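Local coordinates for superoxide dismutase [Mn/Fe] (Porphyromonas gingivalis, PDB 1UES), which catalyses the dismutation of superoxide radicals to oxygen and hydrogen peroxide as a homodimer, with one manganese or iron ion in each subunit, at residues 13-16 / 17-21; 173-176 / 177-180. The protein carries 1 engineered substitution. All blocks are in the same frame, centred on the assembly; numbering follows the deposited sequence.

How the contacts relate
Contact 1 (13-16 / 17-21) is the loop leading into helix 21-42 of the alpha-hairpin domain; contact 2 (173-176 / 177-180) lies on helix 171-178 of the C-terminal domain. Their centres are about 12 Å apart, and Val18 joins them: its CG1 packs 3.8 Å from Leu178 CD2, while Val18 O lies 3.6 Å from His174 CE1. Both lie near the metal site formed by His27, His74, Asp157 and His161. The side chains of Ile19 and of His174 are each about 9 Å from the manganese ion, outside its ligand shell, one in each family domain.

Contact 1: residues 13-16 / 17-21; sequences DALA and PVISK
Leu15 and Ile19 pack alongside each other where a type I beta turn, Asp13 to Ala16, runs into a cis peptide bond before Pro17 and then into the N-cap of helix 21-42. The tight part is the buried side. Here the two side chains point the same way, with Leu15 CB 4.0 Å from Ile19 CB and the CD1 methyls further out at 4.2 Å. Leu15 CG and Ile19 CG1 both lie anti to the carbonyl carbon of their own residue. Ile19 N donates to Leu15 O at 3.1 Å; the bond is almost straight (N-H...O 176°), though the donor lies above the carbonyl plane. Tyr10 and Phe81 pack on Leu15, and the Ile19 side chain lies about 5 Å from that of the metal ligand His27. The backbone N of Leu15 is satisfied by a water that also donates to Ile19 O, bridging the two limbs of the loop.

The outer side is looser. Ala16 and Pro17 are exposed, and the far limbs meet mainly through aliphatic carbon, Asp13 CB lying 3.9 Å from Lys21 CB. Asp13 CG sits between its backbone N and carbonyl carbon (chi1 66°), which turns the carboxylate away from the other limb. At the helix start Ser20 OG accepts the backbone N-H of Thr23 as the N-cap. Lys21 NZ, at the bent end of its chain, stays 5.9 Å from Asp13 OD2, too far for a salt bridge.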
loop_
_atom_site.group_PDB
_atom_site.type_symbol
_atom_site.label_atom_id
_atom_site.label_comp_id
_atom_site.label_asym_id
_atom_site.label_seq_id
_atom_site.Cartn_x
_atom_site.Cartn_y
_atom_site.Cartn_z
ATOM N N ASP A 13 -21.792 -6.087 -9.771
ATOM C CA ASP A 13 -21.319 -5.403 -10.969
ATOM C C ASP A 13 -21.936 -4.016 -11.086
ATOM O O ASP A 13 -21.756 -3.328 -12.088
ATOM C CB ASP A 13 -21.659 -6.244 -12.220
ATOM C CG ASP A 13 -23.168 -6.367 -12.466
ATOM O OD1 ASP A 13 -23.965 -6.117 -11.537
ATOM O OD2 ASP A 13 -23.575 -6.715 -13.612
ATOM N N ALA A 14 -22.654 -3.589 -10.050
ATOM C CA ALA A 14 -23.336 -2.293 -10.078
ATOM C C ALA A 14 -22.450 -1.041 -10.169
ATOM O O ALA A 14 -22.911 -0.006 -10.637
ATOM C CB ALA A 14 -24.278 -2.181 -8.866
ATOM N N LEU A 15 -21.194 -1.127 -9.716
ATOM C CA LEU A 15 -20.281 0.027 -9.756
ATOM C C LEU A 15 -19.284 -0.001 -10.913
ATOM O O LEU A 15 -18.446 0.894 -11.031
ATOM C CB LEU A 15 -19.506 0.171 -8.428
ATOM C CG LEU A 15 -20.394 0.042 -7.179
ATOM C CD1 LEU A 15 -19.519 0.116 -5.939
ATOM C CD2 LEU A 15 -21.449 1.149 -7.123
ATOM N N ALA A 16 -19.418 -0.996 -11.801
ATOM C CA ALA A 16 -18.529 -1.103 -12.955
ATOM C C ALA A 16 -18.863 0.101 -13.839
ATOM O O ALA A 16 -20.038 0.446 -14.001
ATOM C CB ALA A 16 -18.784 -2.412 -13.717
ATOM N N PRO A 17 -17.850 0.690 -14.491
ATOM C CA PRO A 17 -16.427 0.337 -14.507
ATOM C C PRO A 17 -15.495 0.882 -13.433
ATOM O O PRO A 17 -14.331 0.447 -13.355
ATOM C CB PRO A 17 -15.979 0.872 -15.839
ATOM C CG PRO A 17 -16.705 2.164 -15.919
ATOM C CD PRO A 17 -18.093 1.851 -15.365
ATOM N N VAL A 18 -16.002 1.808 -12.638
ATOM C CA VAL A 18 -15.220 2.504 -11.607
ATOM C C VAL A 18 -14.654 1.537 -10.557
ATOM O O VAL A 18 -13.499 1.671 -10.131
ATOM C CB VAL A 18 -16.070 3.629 -10.977
ATOM C CG1 VAL A 18 -15.222 4.413 -9.953
ATOM C CG2 VAL A 18 -16.580 4.579 -12.090
ATOM N N ILE A 19 -15.496 0.610 -10.126
ATOM C CA ILE A 19 -15.084 -0.469 -9.234
ATOM C C ILE A 19 -15.760 -1.634 -9.964
ATOM O O ILE A 19 -16.972 -1.828 -9.858
ATOM C CB ILE A 19 -15.629 -0.324 -7.788
ATOM C CG1 ILE A 19 -15.082 0.966 -7.167
ATOM C CG2 ILE A 19 -15.133 -1.506 -6.915
ATOM C CD1 ILE A 19 -15.508 1.206 -5.722
ATOM N N SER A 20 -14.957 -2.356 -10.741
ATOM C CA SER A 20 -15.422 -3.463 -11.570
ATOM C C SER A 20 -15.926 -4.622 -10.746
ATOM O O SER A 20 -15.685 -4.703 -9.543
ATOM C CB SER A 20 -14.300 -3.955 -12.473
ATOM O OG SER A 20 -13.357 -4.676 -11.701
ATOM N N LYS A 21 -16.619 -5.527 -11.416
ATOM C CA LYS A 21 -17.156 -6.704 -10.768
ATOM C C LYS A 21 -15.985 -7.514 -10.198
ATOM O O LYS A 21 -16.063 -8.033 -9.093
ATOM C CB LYS A 21 -17.968 -7.539 -11.769
ATOM C CG LYS A 21 -18.067 -8.998 -11.371
ATOM C CD LYS A 21 -18.830 -9.852 -12.384
ATOM C CE LYS A 21 -19.240 -11.199 -11.725
ATOM N NZ LYS A 21 -20.573 -11.062 -11.081
HETATM O O HOH W 1 -19.400 -3.198 -9.612
#

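Contact 2: residues 173-176 / 177-180; sequences DHLK and DLWS
Leu178 lies over one face of the His174 ring, one helical turn on, in a CH-pi contact on the buried side of the helix. Its CG stands 4.0 Å from the ring centroid, offset toward the rim, while CD1 and CD2 each approach NE2 at 3.7 Å. The imidazole gets there with CG anti to the backbone N (chi1 171°). Leu175 meets Leu178 obliquely, CD2 to CD1.

On the outer side Lys176 and Asp177 run alongside each other. Lys176 bends at chi2 and chi4 to bring NZ 3.3 Å from Asp177 OD2 in a salt bridge, and two waters each link NZ to one carboxylate oxygen. NZ also donates to Asp173 O at 2.9 Å. That oxygen takes a second bond from Asp177 N on the opposite face of its carbonyl plane, so one acceptor is gripped from both faces. Trp179 turns its CD1 toward Lys176 O, which lies at the ring edge 3.2 Å away. Ser180 OG folds back to donate to Asp177 O in the carbonyl plane.

Tyr167, which gives Asp177 OD2 a further hydrogen bond, meets the His174 ring edge-to-face. Phe156 of strand 151-157 packs against Leu175, Leu178 and Trp179, and Asn112 OD1 of helix 104-116 is hydrogen-bonded to Trp179 NE1, so this part of the chain packs against strand 151-157, helix 104-116 and the loop carrying Val18.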
loop_
_atom_site.group_PDB
_atom_site.type_symbol
_atom_site.label_atom_id
_atom_site.label_comp_id
_atom_site.label_asym_id
_atom_site.label_seq_id
_atom_site.Cartn_x
_atom_site.Cartn_y
_atom_site.Cartn_z
ATOM N N ASP A 173 -6.890 9.207 -11.849
ATOM C CA ASP A 173 -8.008 8.936 -12.745
ATOM C C ASP A 173 -9.093 8.149 -12.002
ATOM O O ASP A 173 -10.277 8.370 -12.229
ATOM C CB ASP A 173 -7.554 8.168 -14.002
ATOM C CG ASP A 173 -6.695 9.033 -14.940
ATOM O OD1 ASP A 173 -6.651 10.282 -14.753
ATOM O OD2 ASP A 173 -6.046 8.454 -15.849
ATOM N N HIS A 174 -8.687 7.242 -11.106
ATOM C CA HIS A 174 -9.659 6.474 -10.342
ATOM C C HIS A 174 -10.445 7.399 -9.434
ATOM O O HIS A 174 -11.658 7.275 -9.328
ATOM C CB HIS A 174 -8.963 5.427 -9.479
ATOM C CG HIS A 174 -9.874 4.744 -8.500
ATOM N ND1 HIS A 174 -10.830 3.834 -8.877
ATOM C CD2 HIS A 174 -9.890 4.776 -7.144
ATOM C CE1 HIS A 174 -11.400 3.326 -7.794
ATOM N NE2 HIS A 174 -10.846 3.887 -6.733
ATOM N N LEU A 175 -9.745 8.311 -8.766
ATOM C CA LEU A 175 -10.411 9.231 -7.858
ATOM C C LEU A 175 -11.403 10.090 -8.598
ATOM O O LEU A 175 -12.526 10.329 -8.117
ATOM C CB LEU A 175 -9.389 10.105 -7.139
ATOM C CG LEU A 175 -8.385 9.313 -6.271
ATOM C CD1 LEU A 175 -7.607 10.286 -5.396
ATOM C CD2 LEU A 175 -9.105 8.275 -5.390
ATOM N N LYS A 176 -11.008 10.544 -9.783
ATOM C CA LYS A 176 -11.932 11.387 -10.540
ATOM C C LYS A 176 -13.217 10.616 -10.885
ATOM O O LYS A 176 -14.315 11.199 -10.866
ATOM C CB LYS A 176 -11.222 11.981 -11.776
ATOM C CG LYS A 176 -11.245 11.140 -13.012
ATOM C CD LYS A 176 -9.940 11.291 -13.811
ATOM C CE LYS A 176 -9.971 10.443 -15.068
ATOM N NZ LYS A 176 -10.888 9.295 -14.877
ATOM N N ASP A 177 -13.106 9.313 -11.145
ATOM C CA ASP A 177 -14.254 8.494 -11.470
ATOM C C ASP A 177 -15.092 8.124 -10.252
ATOM O O ASP A 177 -16.256 7.825 -10.392
ATOM C CB ASP A 177 -13.842 7.181 -12.160
ATOM C CG ASP A 177 -13.484 7.366 -13.630
ATOM O OD1 ASP A 177 -14.025 8.298 -14.275
ATOM O OD2 ASP A 177 -12.660 6.570 -14.133
ATOM N N LEU A 178 -14.515 8.141 -9.054
ATOM C CA LEU A 178 -15.294 7.741 -7.895
ATOM C C LEU A 178 -16.474 8.647 -7.685
ATOM O O LEU A 178 -17.503 8.226 -7.170
ATOM C CB LEU A 178 -14.418 7.733 -6.644
ATOM C CG LEU A 178 -13.511 6.523 -6.471
ATOM C CD1 LEU A 178 -12.659 6.769 -5.197
ATOM C CD2 LEU A 178 -14.322 5.221 -6.373
ATOM N N TRP A 179 -16.330 9.908 -8.074
ATOM C CA TRP A 179 -17.446 10.832 -7.870
ATOM C C TRP A 179 -18.737 10.401 -8.544
ATOM O O TRP A 179 -19.845 10.693 -8.051
ATOM C CB TRP A 179 -17.044 12.230 -8.323
ATOM C CG TRP A 179 -15.852 12.738 -7.635
ATOM C CD1 TRP A 179 -14.580 12.831 -8.149
ATOM C CD2 TRP A 179 -15.771 13.207 -6.279
ATOM N NE1 TRP A 179 -13.725 13.326 -7.192
ATOM C CE2 TRP A 179 -14.424 13.564 -6.042
ATOM C CE3 TRP A 179 -16.710 13.358 -5.239
ATOM C CZ2 TRP A 179 -13.980 14.064 -4.810
ATOM C CZ3 TRP A 179 -16.254 13.864 -3.998
ATOM C CH2 TRP A 179 -14.909 14.204 -3.807
ATOM N N SER A 180 -18.610 9.678 -9.654
ATOM C CA SER A 180 -19.761 9.218 -10.397
ATOM C C SER A 180 -20.581 8.141 -9.678
ATOM O O SER A 180 -21.728 7.902 -10.047
ATOM C CB SER A 180 -19.331 8.721 -11.784
ATOM O OG SER A 180 -18.670 7.456 -11.730
HETATM O O HOH W 2 -11.532 6.784 -16.445
HETATM O O HOH W 3 -13.146 9.912 -16.033
#